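Local coordinates for protein putative glycoside hydrolase (PDB 3GYC) that probably hydrolyses glycosidic bonds, as a member of a cellulase-like family of the TIM-barrel clan, at residues A[115-125]-A[164-172]; A[284-295]-A[329-340]. One frame throughout, in Å; residues are numbered along the deposited sequence.

Contact 1: A[115-125]-A[164-172]; sequences WYRLDVDEVCL and GDSWAPFFA. With EDO (1,2-ethanediol), chain F.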
loop_
_atom_site.group_PDB
_atom_site.type_symbol
_atom_site.label_atom_id
_atom_site.label_comp_id
_atom_site.label_asym_id
_atom_site.label_seq_id
_atom_site.Cartn_x
_atom_site.Cartn_y
_atom_site.Cartn_z
ATOM N N TRP A 115 9.186 1.220 0.205
ATOM C CA TRP A 115 9.678 -0.068 -0.255
ATOM C C TRP A 115 11.225 -0.077 -0.185
ATOM O O TRP A 115 11.859 -1.039 -0.604
ATOM C CB TRP A 115 9.197 -0.347 -1.679
ATOM C CG TRP A 115 7.759 -0.661 -1.800
ATOM C CD1 TRP A 115 7.204 -1.877 -2.090
ATOM C CD2 TRP A 115 6.643 0.274 -1.689
ATOM N NE1 TRP A 115 5.814 -1.733 -2.189
ATOM C CE2 TRP A 115 5.459 -0.450 -1.918
ATOM C CE3 TRP A 115 6.547 1.646 -1.411
ATOM C CZ2 TRP A 115 4.180 0.144 -1.862
ATOM C CZ3 TRP A 115 5.307 2.228 -1.369
ATOM C CH2 TRP A 115 4.129 1.468 -1.571
ATOM N N TYR A 116 11.818 1.007 0.340
ATOM C CA TYR A 116 13.268 1.138 0.511
ATOM C C TYR A 116 14.045 0.701 -0.751
ATOM O O TYR A 116 14.847 -0.254 -0.730
ATOM C CB TYR A 116 13.674 0.365 1.767
ATOM C CG TYR A 116 13.038 0.974 2.973
ATOM C CD1 TYR A 116 13.630 2.083 3.597
ATOM C CD2 TYR A 116 11.854 0.473 3.500
ATOM C CE1 TYR A 116 13.043 2.687 4.696
ATOM C CE2 TYR A 116 11.246 1.079 4.595
ATOM C CZ TYR A 116 11.845 2.187 5.190
ATOM O OH TYR A 116 11.282 2.814 6.280
ATOM N N ARG A 117 13.754 1.399 -1.842
ATOM C CA ARG A 117 14.322 1.121 -3.146
ATOM C C ARG A 117 15.828 1.125 -3.029
ATOM O O ARG A 117 16.394 1.990 -2.375
ATOM C CB ARG A 117 13.847 2.138 -4.169
ATOM C CG ARG A 117 12.351 2.019 -4.462
ATOM C CD ARG A 117 12.042 0.853 -5.433
ATOM N NE ARG A 117 12.454 1.222 -6.793
ATOM C CZ ARG A 117 13.498 0.718 -7.446
ATOM N NH1 ARG A 117 14.278 -0.224 -6.907
ATOM N NH2 ARG A 117 13.772 1.161 -8.653
ATOM N N LEU A 118 16.450 0.119 -3.611
ATOM C CA LEU A 118 17.912 0.007 -3.570
ATOM C C LEU A 118 18.588 0.881 -4.601
ATOM O O LEU A 118 18.424 0.681 -5.819
ATOM C CB LEU A 118 18.387 -1.419 -3.782
ATOM C CG LEU A 118 18.043 -2.456 -2.721
ATOM C CD1 LEU A 118 18.481 -3.838 -3.214
ATOM C CD2 LEU A 118 18.681 -2.104 -1.354
ATOM N N ASP A 119 19.360 1.844 -4.111
ATOM C CA ASP A 119 20.193 2.658 -4.963
ATOM C C ASP A 119 21.494 1.856 -5.104
ATOM O O ASP A 119 21.720 0.900 -4.364
ATOM C CB ASP A 119 20.487 4.016 -4.365
ATOM C CG ASP A 119 21.306 3.926 -3.054
ATOM O OD1 ASP A 119 20.764 3.376 -2.063
ATOM O OD2 ASP A 119 22.492 4.369 -3.053
ATOM N N VAL A 120 22.371 2.264 -6.006
ATOM C CA VAL A 120 23.603 1.513 -6.219
ATOM C C VAL A 120 24.498 1.423 -4.945
ATOM O O VAL A 120 25.258 0.487 -4.791
ATOM C CB VAL A 120 24.357 2.034 -7.449
ATOM C CG1 VAL A 120 23.487 1.766 -8.698
ATOM C CG2 VAL A 120 24.667 3.526 -7.311
ATOM N N ASP A 121 24.375 2.367 -4.032
ATOM C CA ASP A 121 25.133 2.313 -2.782
ATOM C C ASP A 121 24.338 1.703 -1.625
ATOM O O ASP A 121 24.808 1.682 -0.491
ATOM C CB ASP A 121 25.590 3.707 -2.428
ATOM C CG ASP A 121 26.459 4.300 -3.501
ATOM O OD1 ASP A 121 27.390 3.621 -3.966
ATOM O OD2 ASP A 121 26.225 5.463 -3.869
ATOM N N GLU A 122 23.142 1.226 -1.913
ATOM C CA GLU A 122 22.292 0.547 -0.959
ATOM C C GLU A 122 22.267 1.254 0.395
ATOM O O GLU A 122 22.523 0.636 1.429
ATOM C CB GLU A 122 22.760 -0.912 -0.815
ATOM C CG GLU A 122 22.688 -1.662 -2.136
ATOM C CD GLU A 122 22.840 -3.164 -2.004
ATOM O OE1 GLU A 122 23.419 -3.650 -1.002
ATOM O OE2 GLU A 122 22.393 -3.871 -2.950
ATOM N N VAL A 123 21.895 2.533 0.386
ATOM C CA VAL A 123 21.933 3.315 1.629
ATOM C C VAL A 123 20.946 2.847 2.728
ATOM O O VAL A 123 21.206 3.041 3.930
ATOM C CB VAL A 123 21.856 4.856 1.387
ATOM C CG1 VAL A 123 23.013 5.308 0.494
ATOM C CG2 VAL A 123 20.512 5.292 0.867
ATOM N N CYS A 124 19.895 2.139 2.343
ATOM C CA CYS A 124 18.931 1.684 3.342
ATOM C C CYS A 124 19.480 0.659 4.318
ATOM O O CYS A 124 18.931 0.520 5.392
ATOM C CB CYS A 124 17.670 1.108 2.698
ATOM S SG CYS A 124 18.012 -0.382 1.761
ATOM N N LEU A 125 20.552 -0.047 3.953
ATOM C CA LEU A 125 21.132 -1.070 4.822
ATOM C C LEU A 125 21.712 -0.469 6.123
ATOM O O LEU A 125 21.916 -1.179 7.098
ATOM C CB LEU A 125 22.200 -1.888 4.069
ATOM C CG LEU A 125 21.705 -2.630 2.816
ATOM C CD1 LEU A 125 22.852 -3.283 2.077
ATOM C CD2 LEU A 125 20.594 -3.644 3.146
ATOM N N GLY A 164 9.115 -8.266 5.444
ATOM C CA GLY A 164 9.700 -8.954 4.273
ATOM C C GLY A 164 11.099 -8.464 3.899
ATOM O O GLY A 164 11.334 -7.253 3.782
ATOM N N ASP A 165 12.028 -9.385 3.675
ATOM C CA ASP A 165 13.407 -8.978 3.350
ATOM C C ASP A 165 13.588 -8.197 2.035
ATOM O O ASP A 165 14.609 -7.543 1.856
ATOM C CB ASP A 165 14.400 -10.144 3.451
ATOM C CG ASP A 165 14.053 -11.315 2.557
ATOM O OD1 ASP A 165 13.192 -11.181 1.666
ATOM O OD2 ASP A 165 14.668 -12.396 2.760
ATOM N N SER A 166 12.630 -8.269 1.116
ATOM C CA SER A 166 12.707 -7.462 -0.105
ATOM C C SER A 166 12.654 -5.986 0.233
ATOM O O SER A 166 13.265 -5.172 -0.453
ATOM C CB SER A 166 11.518 -7.717 -1.041
ATOM O OG SER A 166 11.484 -9.058 -1.473
ATOM N N TRP A 167 11.897 -5.641 1.268
ATOM C CA TRP A 167 11.701 -4.228 1.612
ATOM C C TRP A 167 12.499 -3.811 2.848
ATOM O O TRP A 167 12.939 -2.661 2.937
ATOM C CB TRP A 167 10.201 -3.930 1.809
ATOM C CG TRP A 167 9.359 -4.714 0.855
ATOM C CD1 TRP A 167 8.465 -5.664 1.177
ATOM C CD2 TRP A 167 9.415 -4.680 -0.582
ATOM N NE1 TRP A 167 7.919 -6.210 0.047
ATOM C CE2 TRP A 167 8.498 -5.635 -1.052
ATOM C CE3 TRP A 167 10.141 -3.919 -1.518
ATOM C CZ2 TRP A 167 8.284 -5.858 -2.410
ATOM C CZ3 TRP A 167 9.931 -4.154 -2.873
ATOM C CH2 TRP A 167 9.002 -5.107 -3.298
ATOM N N ALA A 168 12.701 -4.743 3.783
ATOM C CA ALA A 168 13.414 -4.456 5.041
ATOM C C ALA A 168 14.635 -5.379 5.211
ATOM O O ALA A 168 14.685 -6.206 6.141
ATOM C CB ALA A 168 12.464 -4.586 6.222
ATOM N N PRO A 169 15.625 -5.255 4.305
ATOM C CA PRO A 169 16.853 -6.060 4.441
ATOM C C PRO A 169 17.709 -5.636 5.640
ATOM O O PRO A 169 18.541 -6.424 6.141
ATOM C CB PRO A 169 17.585 -5.775 3.125
ATOM C CG PRO A 169 17.071 -4.502 2.654
ATOM C CD PRO A 169 15.654 -4.430 3.088
ATOM N N PHE A 170 17.550 -4.384 6.055
ATOM C CA PHE A 170 18.222 -3.846 7.233
ATOM C C PHE A 170 17.722 -4.517 8.514
ATOM O O PHE A 170 18.360 -4.444 9.535
ATOM C CB PHE A 170 18.026 -2.322 7.333
ATOM C CG PHE A 170 16.596 -1.854 7.102
ATOM C CD1 PHE A 170 15.682 -1.817 8.136
ATOM C CD2 PHE A 170 16.197 -1.447 5.842
ATOM C CE1 PHE A 170 14.398 -1.395 7.931
ATOM C CE2 PHE A 170 14.924 -1.013 5.627
ATOM C CZ PHE A 170 14.013 -0.981 6.679
ATOM N N PHE A 171 16.546 -5.125 8.469
ATOM C CA PHE A 171 16.006 -5.823 9.621
ATOM C C PHE A 171 16.293 -7.305 9.455
ATOM O O PHE A 171 16.782 -7.949 10.370
ATOM C CB PHE A 171 14.499 -5.579 9.733
ATOM C CG PHE A 171 13.848 -6.366 10.809
ATOM C CD1 PHE A 171 13.876 -5.913 12.115
ATOM C CD2 PHE A 171 13.215 -7.566 10.529
ATOM C CE1 PHE A 171 13.297 -6.640 13.130
ATOM C CE2 PHE A 171 12.624 -8.304 11.535
ATOM C CZ PHE A 171 12.668 -7.843 12.841
ATOM N N ALA A 172 15.983 -7.828 8.272
ATOM C CA ALA A 172 16.157 -9.248 7.959
ATOM C C ALA A 172 17.603 -9.714 8.129
ATOM O O ALA A 172 17.852 -10.870 8.515
ATOM C CB ALA A 172 15.650 -9.525 6.542
HETATM C C1 EDO F . 13.469 -2.717 -2.719
HETATM O O1 EDO F . 12.416 -1.821 -3.145
HETATM C C2 EDO F . 14.474 -3.040 -3.853
HETATM O O2 EDO F . 14.891 -1.878 -4.611
HETATM O O HOH W 1 15.355 -2.439 0.417
#
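Two edge-to-face aromatic pairs carry most of the meeting between 115-125 and 164-172. In the first, Trp115 turns the edge of its five-membered ring, led by CD1, onto the six-membered ring of Trp167; the planes stand at 85° and Trp115 CD1 lies 3.6 Å from Trp167 CE3. Ser166 CB sits over the opposite face of the Trp167 indole. In the second, Phe170 brings its edge over a face of the Tyr116 ring, with Phe170 CE2 3.8 Å from Tyr116 CG. The ring of Phe170 gets there because its CG is wedged between the backbone N and the carbonyl carbon (chi1 46°), a turn that also puts Phe170 CD2 3.4 Å from Cys124 O. Both segments follow neighbouring parallel strands, 109-113 and 153-157, the second ending in the short helix 169-172, on the barrel face where TIM-barrel enzymes carry their active sites. Farther along, apolar packing takes over: the Leu125 side chain crosses Pro169 at about a right angle, its CD2 3.7 Å from Pro169 CG, while Cys124 SG rests more loosely near that same CG. The polar link is indirect: one water donates to Tyr116 O and weakly to Trp167 O. An ethanediol, probably from the crystallisation liquor, bonds only to 115-125: its O1, at the edge of the Trp167 ring, donates to Trp115 O (2.7 Å), and its O2 receives an almost straight bond from Leu118 N (2.7 Å, 169°) and another from Arg117 NH1. The phenol end of Tyr116 is bonded beyond the segments, to Leu158 O and Trp137 NE1.

Contact 2: A[284-295]-A[329-340]; sequences TDKIELMASVAR and LGTITAARTGMW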
loop_
_atom_site.group_PDB
_atom_site.type_symbol
_atom_site.label_atom_id
_atom_site.label_comp_id
_atom_site.label_asym_id
_atom_site.label_seq_id
_atom_site.Cartn_x
_atom_site.Cartn_y
_atom_site.Cartn_z
ATOM N N THR A 284 -14.165 -12.856 0.403
ATOM C CA THR A 284 -15.099 -12.196 1.317
ATOM C C THR A 284 -14.994 -12.731 2.764
ATOM O O THR A 284 -15.205 -11.993 3.713
ATOM C CB THR A 284 -16.543 -12.241 0.783
ATOM O OG1 THR A 284 -16.958 -13.606 0.621
ATOM C CG2 THR A 284 -16.623 -11.501 -0.552
ATOM N N ASP A 285 -14.625 -13.998 2.929
ATOM C CA ASP A 285 -14.420 -14.563 4.255
ATOM C C ASP A 285 -13.231 -13.936 4.970
ATOM O O ASP A 285 -13.280 -13.659 6.171
ATOM C CB ASP A 285 -14.281 -16.090 4.182
ATOM C CG ASP A 285 -15.631 -16.786 4.051
ATOM O OD1 ASP A 285 -16.681 -16.094 4.137
ATOM O OD2 ASP A 285 -15.647 -18.031 3.884
ATOM N N LYS A 286 -12.160 -13.698 4.235
ATOM C CA LYS A 286 -10.996 -13.020 4.801
ATOM C C LYS A 286 -11.310 -11.553 5.173
ATOM O O LYS A 286 -10.905 -11.068 6.242
ATOM C CB LYS A 286 -9.830 -13.045 3.800
ATOM C CG LYS A 286 -8.556 -12.371 4.296
ATOM C CD LYS A 286 -8.095 -12.798 5.664
ATOM C CE LYS A 286 -7.775 -14.247 5.742
ATOM N NZ LYS A 286 -6.655 -14.602 4.792
ATOM N N ILE A 287 -12.021 -10.859 4.285
ATOM C CA ILE A 287 -12.393 -9.468 4.518
ATOM C C ILE A 287 -13.255 -9.333 5.772
ATOM O O ILE A 287 -13.058 -8.431 6.564
ATOM C CB ILE A 287 -13.143 -8.861 3.315
ATOM C CG1 ILE A 287 -12.214 -8.737 2.091
ATOM C CG2 ILE A 287 -13.708 -7.502 3.657
ATOM C CD1 ILE A 287 -12.951 -8.443 0.810
ATOM N N GLU A 288 -14.226 -10.214 5.923
ATOM C CA GLU A 288 -15.107 -10.189 7.094
ATOM C C GLU A 288 -14.312 -10.505 8.358
ATOM O O GLU A 288 -14.489 -9.852 9.385
ATOM C CB GLU A 288 -16.253 -11.179 6.929
ATOM C CG GLU A 288 -17.225 -10.898 5.763
ATOM C CD GLU A 288 -18.039 -9.584 5.894
ATOM O OE1 GLU A 288 -18.029 -8.914 6.967
ATOM O OE2 GLU A 288 -18.716 -9.229 4.898
ATOM N N LEU A 289 -13.425 -11.502 8.274
ATOM C CA LEU A 289 -12.553 -11.878 9.395
ATOM C C LEU A 289 -11.677 -10.684 9.814
ATOM O O LEU A 289 -11.592 -10.346 11.012
ATOM C CB LEU A 289 -11.693 -13.095 9.033
ATOM C CG LEU A 289 -10.722 -13.610 10.111
ATOM C CD1 LEU A 289 -11.404 -13.988 11.443
ATOM C CD2 LEU A 289 -9.925 -14.774 9.557
HETATM N N MSE A 290 -11.055 -10.026 8.833
HETATM C CA MSE A 290 -10.223 -8.845 9.132
HETATM C C MSE A 290 -11.043 -7.770 9.844
HETATM O O MSE A 290 -10.608 -7.219 10.844
HETATM C CB MSE A 290 -9.597 -8.290 7.852
HETATM C CG MSE A 290 -8.692 -7.056 8.020
HETATM SE SE MSE A 290 -6.991 -7.404 8.906
HETATM C CE MSE A 290 -7.434 -7.099 10.782
ATOM N N ALA A 291 -12.229 -7.462 9.326
ATOM C CA ALA A 291 -13.083 -6.452 9.942
ATOM C C ALA A 291 -13.383 -6.822 11.401
ATOM O O ALA A 291 -13.399 -5.950 12.271
ATOM C CB ALA A 291 -14.381 -6.270 9.138
ATOM N N SER A 292 -13.579 -8.119 11.677
ATOM C CA SER A 292 -13.888 -8.582 13.027
ATOM C C SER A 292 -12.789 -8.339 14.013
ATOM O O SER A 292 -13.035 -8.018 15.169
ATOM C CB SER A 292 -14.143 -10.093 13.035
ATOM O OG SER A 292 -15.486 -10.339 12.733
ATOM N N VAL A 293 -11.580 -8.617 13.563
ATOM C CA VAL A 293 -10.395 -8.463 14.370
ATOM C C VAL A 293 -10.191 -6.975 14.634
ATOM O O VAL A 293 -9.883 -6.556 15.761
ATOM C CB VAL A 293 -9.171 -9.080 13.636
ATOM C CG1 VAL A 293 -7.872 -8.645 14.304
ATOM C CG2 VAL A 293 -9.302 -10.613 13.577
ATOM N N ALA A 294 -10.394 -6.171 13.600
ATOM C CA ALA A 294 -10.229 -4.723 13.742
ATOM C C ALA A 294 -11.257 -4.137 14.699
ATOM O O ALA A 294 -10.957 -3.191 15.457
ATOM C CB ALA A 294 -10.303 -4.032 12.389
ATOM N N ARG A 295 -12.477 -4.659 14.638
ATOM C CA ARG A 295 -13.542 -4.149 15.497
ATOM C C ARG A 295 -13.267 -4.489 16.969
ATOM O O ARG A 295 -13.489 -3.656 17.846
ATOM C CB ARG A 295 -14.914 -4.638 15.037
ATOM C CG ARG A 295 -16.075 -4.110 15.911
ATOM C CD ARG A 295 -17.444 -4.620 15.486
ATOM N NE ARG A 295 -17.828 -4.064 14.189
ATOM C CZ ARG A 295 -17.788 -4.721 13.035
ATOM N NH1 ARG A 295 -17.441 -5.999 12.983
ATOM N NH2 ARG A 295 -18.134 -4.096 11.924
ATOM N N LEU A 329 -16.141 -6.756 -6.019
ATOM C CA LEU A 329 -16.672 -7.517 -4.896
ATOM C C LEU A 329 -15.918 -7.191 -3.608
ATOM O O LEU A 329 -16.531 -6.893 -2.569
ATOM C CB LEU A 329 -16.626 -9.016 -5.178
ATOM C CG LEU A 329 -17.061 -9.913 -4.030
ATOM C CD1 LEU A 329 -18.531 -9.681 -3.704
ATOM C CD2 LEU A 329 -16.822 -11.384 -4.361
ATOM N N GLY A 330 -14.588 -7.227 -3.689
ATOM C CA GLY A 330 -13.730 -6.926 -2.551
ATOM C C GLY A 330 -14.034 -5.556 -1.984
ATOM O O GLY A 330 -14.239 -5.409 -0.763
ATOM N N THR A 331 -14.090 -4.559 -2.873
ATOM C CA THR A 331 -14.324 -3.173 -2.474
ATOM C C THR A 331 -15.637 -2.987 -1.721
ATOM O O THR A 331 -15.638 -2.465 -0.612
ATOM C CB THR A 331 -14.325 -2.226 -3.681
ATOM O OG1 THR A 331 -13.093 -2.353 -4.395
ATOM C CG2 THR A 331 -14.490 -0.798 -3.224
ATOM N N ILE A 332 -16.733 -3.437 -2.345
ATOM C CA ILE A 332 -18.074 -3.331 -1.778
ATOM C C ILE A 332 -18.196 -4.093 -0.451
ATOM O O ILE A 332 -18.844 -3.613 0.480
ATOM C CB ILE A 332 -19.150 -3.785 -2.827
ATOM C CG1 ILE A 332 -19.222 -2.749 -3.976
ATOM C CG2 ILE A 332 -20.504 -3.929 -2.184
ATOM C CD1 ILE A 332 -20.062 -3.237 -5.184
ATOM N N THR A 333 -17.560 -5.257 -0.355
ATOM C CA THR A 333 -17.576 -6.076 0.873
ATOM C C THR A 333 -16.863 -5.366 2.025
ATOM O O THR A 333 -17.399 -5.262 3.158
ATOM C CB THR A 333 -16.909 -7.482 0.647
ATOM O OG1 THR A 333 -17.535 -8.157 -0.454
ATOM C CG2 THR A 333 -17.009 -8.357 1.898
ATOM N N ALA A 334 -15.673 -4.840 1.725
ATOM C CA ALA A 334 -14.888 -4.110 2.736
ATOM C C ALA A 334 -15.631 -2.844 3.196
ATOM O O ALA A 334 -15.773 -2.593 4.398
ATOM C CB ALA A 334 -13.539 -3.747 2.209
ATOM N N ALA A 335 -16.112 -2.072 2.235
ATOM C CA ALA A 335 -16.779 -0.821 2.522
ATOM C C ALA A 335 -18.010 -1.024 3.425
ATOM O O ALA A 335 -18.279 -0.222 4.313
ATOM C CB ALA A 335 -17.180 -0.115 1.226
ATOM N N ARG A 336 -18.722 -2.119 3.237
ATOM C CA ARG A 336 -19.941 -2.337 3.979
ATOM C C ARG A 336 -19.707 -2.675 5.469
ATOM O O ARG A 336 -20.578 -2.449 6.293
ATOM C CB ARG A 336 -20.780 -3.408 3.265
ATOM C CG ARG A 336 -22.216 -3.385 3.661
ATOM C CD ARG A 336 -23.073 -4.395 2.908
ATOM N NE ARG A 336 -23.459 -4.009 1.545
ATOM C CZ ARG A 336 -23.022 -4.602 0.447
ATOM N NH1 ARG A 336 -22.175 -5.602 0.547
ATOM N NH2 ARG A 336 -23.455 -4.217 -0.742
ATOM N N THR A 337 -18.535 -3.190 5.825
ATOM C CA THR A 337 -18.251 -3.545 7.230
ATOM C C THR A 337 -18.152 -2.378 8.211
ATOM O O THR A 337 -18.333 -2.569 9.404
ATOM C CB THR A 337 -16.921 -4.279 7.381
ATOM O OG1 THR A 337 -15.852 -3.359 7.117
ATOM C CG2 THR A 337 -16.887 -5.505 6.448
ATOM N N GLY A 338 -17.833 -1.194 7.707
ATOM C CA GLY A 338 -17.673 -0.004 8.548
ATOM C C GLY A 338 -16.309 0.135 9.207
ATOM O O GLY A 338 -16.042 1.129 9.872
HETATM N N MSE A 339 -15.428 -0.846 9.028
HETATM C CA MSE A 339 -14.106 -0.784 9.658
HETATM C C MSE A 339 -13.036 -0.118 8.804
HETATM O O MSE A 339 -11.976 0.202 9.323
HETATM C CB MSE A 339 -13.664 -2.183 10.073
HETATM C CG MSE A 339 -14.593 -2.814 11.118
HETATM SE SE MSE A 339 -14.874 -1.823 12.699
HETATM C CE MSE A 339 -13.028 -1.211 12.953
ATOM N N TRP A 340 -13.284 0.084 7.515
ATOM C CA TRP A 340 -12.269 0.680 6.657
ATOM C C TRP A 340 -12.421 2.194 6.541
ATOM O O TRP A 340 -13.505 2.686 6.301
ATOM C CB TRP A 340 -12.298 0.038 5.264
ATOM C CG TRP A 340 -11.396 -1.176 5.069
ATOM C CD1 TRP A 340 -10.174 -1.149 4.507
ATOM C CD2 TRP A 340 -11.672 -2.551 5.365
ATOM N NE1 TRP A 340 -9.634 -2.388 4.465
ATOM C CE2 TRP A 340 -10.535 -3.283 4.976
ATOM C CE3 TRP A 340 -12.758 -3.236 5.934
ATOM C CZ2 TRP A 340 -10.442 -4.651 5.130
ATOM C CZ3 TRP A 340 -12.670 -4.606 6.075
ATOM C CH2 TRP A 340 -11.516 -5.301 5.689
HETATM O O HOH W 2 -19.403 -6.850 4.038
#
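Ile287 fills the groove between helix segments 284-295 and 329-337, reaching Thr333, Ala334, Gly330 and Trp340. Its CB faces the methyl of Thr333. The CG2 branch continues inward, 3.7 Å from Ala334 CA and equally close to CH2 of the Trp340 ring. The other branch, with CG1 opposite the carbonyl carbon (chi1 -67°) and an extended second torsion, carries CD1 to 3.7 Å from Gly330 O, where the glycine lets it lie against bare backbone. The helix axes run nearly parallel, 24° apart and 9.6 Å at closest approach, as expected for the outer helices of a TIM barrel: helix 284-295 leads into strand 301-303, and helix 329-337 into the neighbouring strand that Trp340 begins. Trp340 presents its edge to Ile287 O and has Ala334 CB over one face; its NE1 is bonded to Thr303. Thr337 lies farther along this row of contacts: its CG2 is 3.6 Å from Glu288 OE1, its CB 3.7 Å from Ala291 CB, while OG1 bonds to Ala334 O in the carbonyl plane and accepts from Met339 N (3.2 Å, 170°) in an ST turn. An alanine here, without OG1 and CG2, is likely to leave Met339 N without this acceptor and Ala334 O without one of its donors, and to open a gap beside Ala291 and Glu288. At the far end Met339 SE packs 3.7 Å from Arg295 CB, and Met339 CG lies over one face of the guanidinium, whose NE pairs with Asp376. A water joins Glu288 OE2 to Thr333 O. No direct hydrogen bond crosses between the segments, which implies that their association rests on the fit of methyls, the Met339 side chain (deposited as selenomethionine) and the indole, with the water bridge as a polar supplement.

How the contacts relate
Contact 1 and contact 2 lie on opposite sides of the chain's centre, their own centres about 32 Å apart, and share no secondary-structure element. Both are largely buried, with an exposed residue at the margin of each: Leu125 in contact 1, Glu288 in contact 2. Contact 1 joins a loop to a loop and short helix, each after a strand, whereas contact 2 joins two helices of the outer layer and runs into the start of a strand. Crossed aromatic rings dominate the first; mainly aliphatic side chains, with one indole and the Met339-Arg295 pair, the second. A water bridges the segments in both, weak at one end in contact 1 and sound at both in contact 2.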